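PDB 5D6A: predicted ATPase of the ABC class from Vibrio vulnificus, which binds the ATP analogue AMP-PNP and, as a predicted ATPase of the ABC class, probably hydrolyses ATP. Local coordinates for residues S64-S69 and E149-L154; V190-E195 and H244-G249. All coordinates share one frame; numbering follows the deposited sequence.

Interaction 1 (S64-S69 and E149-L154); sequences SDPYAS and EGRDIL
Asp-65 extends its carboxylate with CG anti to the backbone N (chi1 178°), while Arg-151, whose CG takes the same first-torsion orientation, bends its chain at chi2 (71°) and swings the guanidinium over to the 64-69 loop. The two side chains meet at about a right angle and form a salt bridge, Asp-65 OD1 lying 3.0 Å from Arg-151 NH2. The oxygen sits at the edge of the guanidinium, near its plane, but the carboxylate is turned 46° from that plane. Only OD1 and NH2 come close, so the pair is not the flat, two-pronged kind. Around this ion pair the loop offers further atoms. The backbone O of Ser-64 approaches the guanidinium obliquely, 3.4 Å from Arg-151 NH1, and Pro-66 CD packs 3.9 Å from Arg-151 NH2. Pro-66 also presents its ring to the other backbone, with CG 4.1 Å from Gly-150 O. Both partners are tight loops. A type I turn runs from Asp-65 to Ala-68, closed by the bond from Ala-68 N to Asp-65 O at 2.8 Å. Gly-150 and Arg-151 form the bend of a short hairpin, in which Glu-149 N donates to Asp-152 O. Outside the contact, Pro-66 also rests on Tyr-40 and Arg-151 on Asn-39. The site borders the second subunit, where Asp-65 packs on Tyr-67 and Arg-151 on Arg-151 of that chain. The arrangement is that of two hairpin connections clasped by one salt bridge: within the N-terminal region, the link between antiparallel strands 56-61 and 71-78 is joined to the small hairpin 148-153 at the subunit interface.

Interaction 2 (V190-E195 and H244-G249); sequences VVEDQE and HAPNRG
Ala-245, at the end of strand 240-245, sets its methyl group against the side chain of Asp-193, with CB 3.6 Å from Asp-193 CB. Pro-246 follows, its ring resting against the helix: CD is 3.4 Å from Asp-193 OD1, and CG is 4.2 Å from Glu-192 CG. Asn-247 carries most of the polar contact. Its backbone N donates to the syn side of Asp-193 OD1 (3.1 Å), tilted out of the carboxylate plane, and its ND2 reaches Glu-192 OE1 in a fairly straight bond (3.0 Å, 162°) that meets the oxygen on the anti side, 30° out of plane. Glu-192 spans this gap with an extended chain, CG anti to the backbone N (chi1 -174°). The same ND2 makes a weak bond to Asp-193 OD1 and another bond to Gln-189 O, while a water donates to both Glu-192 OE1 and Asn-247 OD1, so the amide is fixed from both ends. Arg-248 then gives its backbone N to Asp-193 OD2 (3.1 Å), again syn and tilted from the plane; its long chain leads away to a cation-pi contact with Tyr-293. Gly-249 closes the bend by pairing with Ala-245 through two backbone bonds. One carboxylate thus grips two successive amides of a β-hairpin turn, fastening helix 181-199 to the edge of an antiparallel sheet, consistent with the β-subdomain of ABC-class ATPases.

Overall arrangement
Neither contact is a hydrophobic core. Interaction 1 is a surface contact about 34 Å from the centre of the chain, whereas interaction 2 is partly buried and lies about 21 Å from it. They share no structural element: the first joins two loops of the N-terminal region beside the second subunit, and the second fastens a helix to a hairpin of the P-loop domain, untouched by the other chain. Their centres are about 47 Å apart. Each relies on an aspartate, paired with a charged guanidinium in interaction 1 but with uncharged backbone amides in interaction 2, where an asparagine, a glutamate and a water extend the hydrogen-bond network.

Interaction 1 (S64-S69 and E149-L154)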
loop_
_atom_site.group_PDB
_atom_site.type_symbol
_atom_site.label_atom_id
_atom_site.label_comp_id
_atom_site.label_asym_id
_atom_site.label_seq_id
_atom_site.Cartn_x
_atom_site.Cartn_y
_atom_site.Cartn_z
ATOM N N SER A 64 -15.265 25.671 3.561
ATOM C CA SER A 64 -14.721 27.000 3.286
ATOM C C SER A 64 -14.317 27.163 1.822
ATOM O O SER A 64 -13.864 28.233 1.416
ATOM C CB SER A 64 -13.501 27.256 4.172
ATOM O OG SER A 64 -12.469 26.322 3.898
ATOM N N ASP A 65 -14.494 26.108 1.032
ATOM C CA ASP A 65 -14.091 26.129 -0.366
ATOM C C ASP A 65 -14.883 25.092 -1.165
ATOM O O ASP A 65 -15.004 23.947 -0.731
ATOM C CB ASP A 65 -12.590 25.810 -0.440
ATOM C CG ASP A 65 -12.054 25.765 -1.864
ATOM O OD1 ASP A 65 -12.504 26.566 -2.710
ATOM O OD2 ASP A 65 -11.153 24.935 -2.126
ATOM N N PRO A 66 -15.442 25.489 -2.327
ATOM C CA PRO A 66 -16.168 24.530 -3.160
ATOM C C PRO A 66 -15.355 23.268 -3.453
ATOM O O PRO A 66 -15.922 22.179 -3.562
ATOM C CB PRO A 66 -16.406 25.304 -4.457
ATOM C CG PRO A 66 -16.459 26.730 -4.045
ATOM C CD PRO A 66 -15.605 26.873 -2.814
ATOM N N TYR A 67 -14.036 23.425 -3.573
ATOM C CA TYR A 67 -13.140 22.301 -3.860
ATOM C C TYR A 67 -12.602 21.592 -2.606
ATOM O O TYR A 67 -11.689 20.770 -2.705
ATOM C CB TYR A 67 -11.974 22.758 -4.749
ATOM C CG TYR A 67 -12.408 23.251 -6.115
ATOM C CD1 TYR A 67 -12.705 22.351 -7.139
ATOM C CD2 TYR A 67 -12.511 24.612 -6.388
ATOM C CE1 TYR A 67 -13.100 22.793 -8.390
ATOM C CE2 TYR A 67 -12.904 25.065 -7.639
ATOM C CZ TYR A 67 -13.197 24.153 -8.635
ATOM O OH TYR A 67 -13.588 24.595 -9.877
ATOM N N ALA A 68 -13.160 21.903 -1.438
ATOM C CA ALA A 68 -12.755 21.247 -0.195
ATOM C C ALA A 68 -13.825 20.220 0.154
ATOM O O ALA A 68 -14.827 20.114 -0.553
ATOM C CB ALA A 68 -12.602 22.262 0.924
ATOM N N SER A 69 -13.620 19.462 1.229
ATOM C CA SER A 69 -14.603 18.457 1.643
ATOM C C SER A 69 -15.981 19.099 1.777
ATOM O O SER A 69 -16.118 20.166 2.376
ATOM C CB SER A 69 -14.194 17.800 2.958
ATOM O OG SER A 69 -12.977 17.092 2.813
ATOM N N GLU A 149 -20.242 30.174 -8.491
ATOM C CA GLU A 149 -19.661 30.471 -9.807
ATOM C C GLU A 149 -18.179 30.808 -9.635
ATOM O O GLU A 149 -17.741 31.929 -9.895
ATOM C CB GLU A 149 -20.424 31.609 -10.510
ATOM C CG GLU A 149 -20.535 32.909 -9.718
ATOM C CD GLU A 149 -21.233 34.024 -10.479
ATOM O OE1 GLU A 149 -21.734 33.772 -11.595
ATOM O OE2 GLU A 149 -21.281 35.161 -9.957
ATOM N N GLY A 150 -17.412 29.811 -9.203
ATOM C CA GLY A 150 -15.989 29.986 -8.941
ATOM C C GLY A 150 -15.820 30.260 -7.460
ATOM O O GLY A 150 -15.129 29.521 -6.755
ATOM N N ARG A 151 -16.462 31.330 -6.993
ATOM C CA ARG A 151 -16.414 31.698 -5.576
ATOM C C ARG A 151 -17.694 32.422 -5.142
ATOM O O ARG A 151 -18.075 32.361 -3.976
ATOM C CB ARG A 151 -15.206 32.588 -5.302
ATOM C CG ARG A 151 -14.815 32.708 -3.834
ATOM C CD ARG A 151 -14.207 31.408 -3.324
ATOM N NE ARG A 151 -13.609 31.557 -1.999
ATOM C CZ ARG A 151 -12.949 30.595 -1.354
ATOM N NH1 ARG A 151 -12.439 30.836 -0.152
ATOM N NH2 ARG A 151 -12.792 29.393 -1.903
ATOM N N ASP A 152 -18.345 33.120 -6.073
ATOM C CA ASP A 152 -19.588 33.823 -5.756
ATOM C C ASP A 152 -20.722 32.811 -5.590
ATOM O O ASP A 152 -20.884 31.903 -6.405
ATOM C CB ASP A 152 -19.930 34.854 -6.838
ATOM C CG ASP A 152 -18.856 35.917 -6.996
ATOM O OD1 ASP A 152 -17.808 35.820 -6.323
ATOM O OD2 ASP A 152 -19.061 36.849 -7.801
ATOM N N ILE A 153 -21.503 32.986 -4.530
ATOM C CA ILE A 153 -22.593 32.070 -4.202
ATOM C C ILE A 153 -23.767 32.084 -5.181
ATOM O O ILE A 153 -24.284 33.143 -5.538
ATOM C CB ILE A 153 -23.146 32.361 -2.787
ATOM C CG1 ILE A 153 -22.048 32.153 -1.737
ATOM C CG2 ILE A 153 -24.358 31.482 -2.489
ATOM C CD1 ILE A 153 -22.485 32.415 -0.311
ATOM N N LEU A 154 -24.174 30.884 -5.598
ATOM C CA LEU A 154 -25.331 30.695 -6.464
ATOM C C LEU A 154 -26.466 30.239 -5.558
ATOM O O LEU A 154 -26.663 29.043 -5.342
ATOM C CB LEU A 154 -25.054 29.644 -7.542
ATOM C CG LEU A 154 -24.014 29.994 -8.605
ATOM C CD1 LEU A 154 -23.769 28.798 -9.515
ATOM C CD2 LEU A 154 -24.452 31.209 -9.413
#

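Interaction 2 (V190-E195 and H244-G249)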
loop_
_atom_site.group_PDB
_atom_site.type_symbol
_atom_site.label_atom_id
_atom_site.label_comp_id
_atom_site.label_asym_id
_atom_site.label_seq_id
_atom_site.Cartn_x
_atom_site.Cartn_y
_atom_site.Cartn_z
ATOM N N VAL A 190 -31.608 -11.203 4.993
ATOM C CA VAL A 190 -30.304 -11.803 4.729
ATOM C C VAL A 190 -29.315 -11.401 5.818
ATOM O O VAL A 190 -28.499 -12.214 6.247
ATOM C CB VAL A 190 -29.761 -11.420 3.337
ATOM C CG1 VAL A 190 -28.333 -11.914 3.156
ATOM C CG2 VAL A 190 -30.656 -11.993 2.247
ATOM N N VAL A 191 -29.395 -10.152 6.267
ATOM C CA VAL A 191 -28.507 -9.669 7.326
ATOM C C VAL A 191 -28.861 -10.342 8.646
ATOM O O VAL A 191 -27.975 -10.732 9.406
ATOM C CB VAL A 191 -28.573 -8.137 7.485
ATOM C CG1 VAL A 191 -27.690 -7.681 8.641
ATOM C CG2 VAL A 191 -28.149 -7.454 6.193
ATOM N N GLU A 192 -30.159 -10.477 8.911
ATOM C CA GLU A 192 -30.627 -11.126 10.133
ATOM C C GLU A 192 -30.159 -12.581 10.146
ATOM O O GLU A 192 -29.749 -13.101 11.185
ATOM C CB GLU A 192 -32.152 -11.055 10.238
ATOM C CG GLU A 192 -32.716 -11.590 11.546
ATOM C CD GLU A 192 -34.224 -11.442 11.645
ATOM O OE1 GLU A 192 -34.901 -11.470 10.596
ATOM O OE2 GLU A 192 -34.739 -11.313 12.775
ATOM N N ASP A 193 -30.228 -13.229 8.983
ATOM C CA ASP A 193 -29.782 -14.610 8.848
ATOM C C ASP A 193 -28.284 -14.707 9.116
ATOM O O ASP A 193 -27.831 -15.630 9.790
ATOM C CB ASP A 193 -30.104 -15.162 7.454
ATOM C CG ASP A 193 -31.596 -15.388 7.233
ATOM O OD1 ASP A 193 -32.399 -15.142 8.162
ATOM O OD2 ASP A 193 -31.963 -15.829 6.122
ATOM N N GLN A 194 -27.521 -13.753 8.586
ATOM C CA GLN A 194 -26.072 -13.727 8.799
ATOM C C GLN A 194 -25.705 -13.627 10.276
ATOM O O GLN A 194 -24.800 -14.323 10.739
ATOM C CB GLN A 194 -25.429 -12.592 8.006
ATOM C CG GLN A 194 -25.245 -12.934 6.541
ATOM C CD GLN A 194 -24.775 -11.760 5.708
ATOM O OE1 GLN A 194 -23.644 -11.740 5.225
ATOM N NE2 GLN A 194 -25.635 -10.765 5.552
ATOM N N GLU A 195 -26.406 -12.771 11.014
ATOM C CA GLU A 195 -26.143 -12.628 12.441
ATOM C C GLU A 195 -26.511 -13.923 13.155
ATOM O O GLU A 195 -25.742 -14.424 13.977
ATOM C CB GLU A 195 -26.926 -11.451 13.030
ATOM C CG GLU A 195 -26.708 -11.233 14.524
ATOM C CD GLU A 195 -25.257 -10.954 14.889
ATOM O OE1 GLU A 195 -24.470 -10.552 14.001
ATOM O OE2 GLU A 195 -24.905 -11.123 16.077
ATOM N N HIS A 244 -29.185 -23.159 10.723
ATOM C CA HIS A 244 -30.562 -22.715 10.533
ATOM C C HIS A 244 -30.704 -21.207 10.661
ATOM O O HIS A 244 -30.300 -20.623 11.661
ATOM C CB HIS A 244 -31.476 -23.399 11.553
ATOM C CG HIS A 244 -32.922 -23.035 11.413
ATOM N ND1 HIS A 244 -33.501 -21.996 12.111
ATOM C CD2 HIS A 244 -33.907 -23.569 10.651
ATOM C CE1 HIS A 244 -34.780 -21.908 11.788
ATOM N NE2 HIS A 244 -35.051 -22.852 10.904
ATOM N N ALA A 245 -31.282 -20.585 9.640
ATOM C CA ALA A 245 -31.528 -19.150 9.648
ATOM C C ALA A 245 -33.032 -18.921 9.797
ATOM O O ALA A 245 -33.833 -19.686 9.254
ATOM C CB ALA A 245 -31.009 -18.515 8.372
ATOM N N PRO A 246 -33.423 -17.862 10.524
ATOM C CA PRO A 246 -34.845 -17.591 10.762
ATOM C C PRO A 246 -35.676 -17.307 9.511
ATOM O O PRO A 246 -36.881 -17.556 9.510
ATOM C CB PRO A 246 -34.824 -16.363 11.684
ATOM C CG PRO A 246 -33.496 -15.729 11.465
ATOM C CD PRO A 246 -32.553 -16.846 11.140
ATOM N N ASN A 247 -35.042 -16.806 8.457
ATOM C CA ASN A 247 -35.764 -16.469 7.231
ATOM C C ASN A 247 -35.577 -17.489 6.117
ATOM O O ASN A 247 -36.553 -17.985 5.565
ATOM C CB ASN A 247 -35.348 -15.080 6.767
ATOM C CG ASN A 247 -35.661 -14.018 7.800
ATOM O OD1 ASN A 247 -36.793 -13.924 8.279
ATOM N ND2 ASN A 247 -34.665 -13.211 8.150
ATOM N N ARG A 248 -34.328 -17.802 5.791
ATOM C CA ARG A 248 -34.042 -18.763 4.729
ATOM C C ARG A 248 -34.326 -20.203 5.163
ATOM O O ARG A 248 -34.666 -21.051 4.331
ATOM C CB ARG A 248 -32.592 -18.629 4.253
ATOM C CG ARG A 248 -32.217 -19.629 3.172
ATOM C CD ARG A 248 -30.834 -19.376 2.601
ATOM N NE ARG A 248 -30.447 -20.448 1.684
ATOM C CZ ARG A 248 -29.294 -20.501 1.023
ATOM N NH1 ARG A 248 -28.389 -19.536 1.164
ATOM N NH2 ARG A 248 -29.044 -21.525 0.212
ATOM N N GLY A 249 -34.192 -20.470 6.462
ATOM C CA GLY A 249 -34.423 -21.806 7.001
ATOM C C GLY A 249 -33.119 -22.571 7.103
ATOM O O GLY A 249 -32.088 -22.004 7.467
HETATM O O HOH W 1 -37.901 -11.522 10.051
#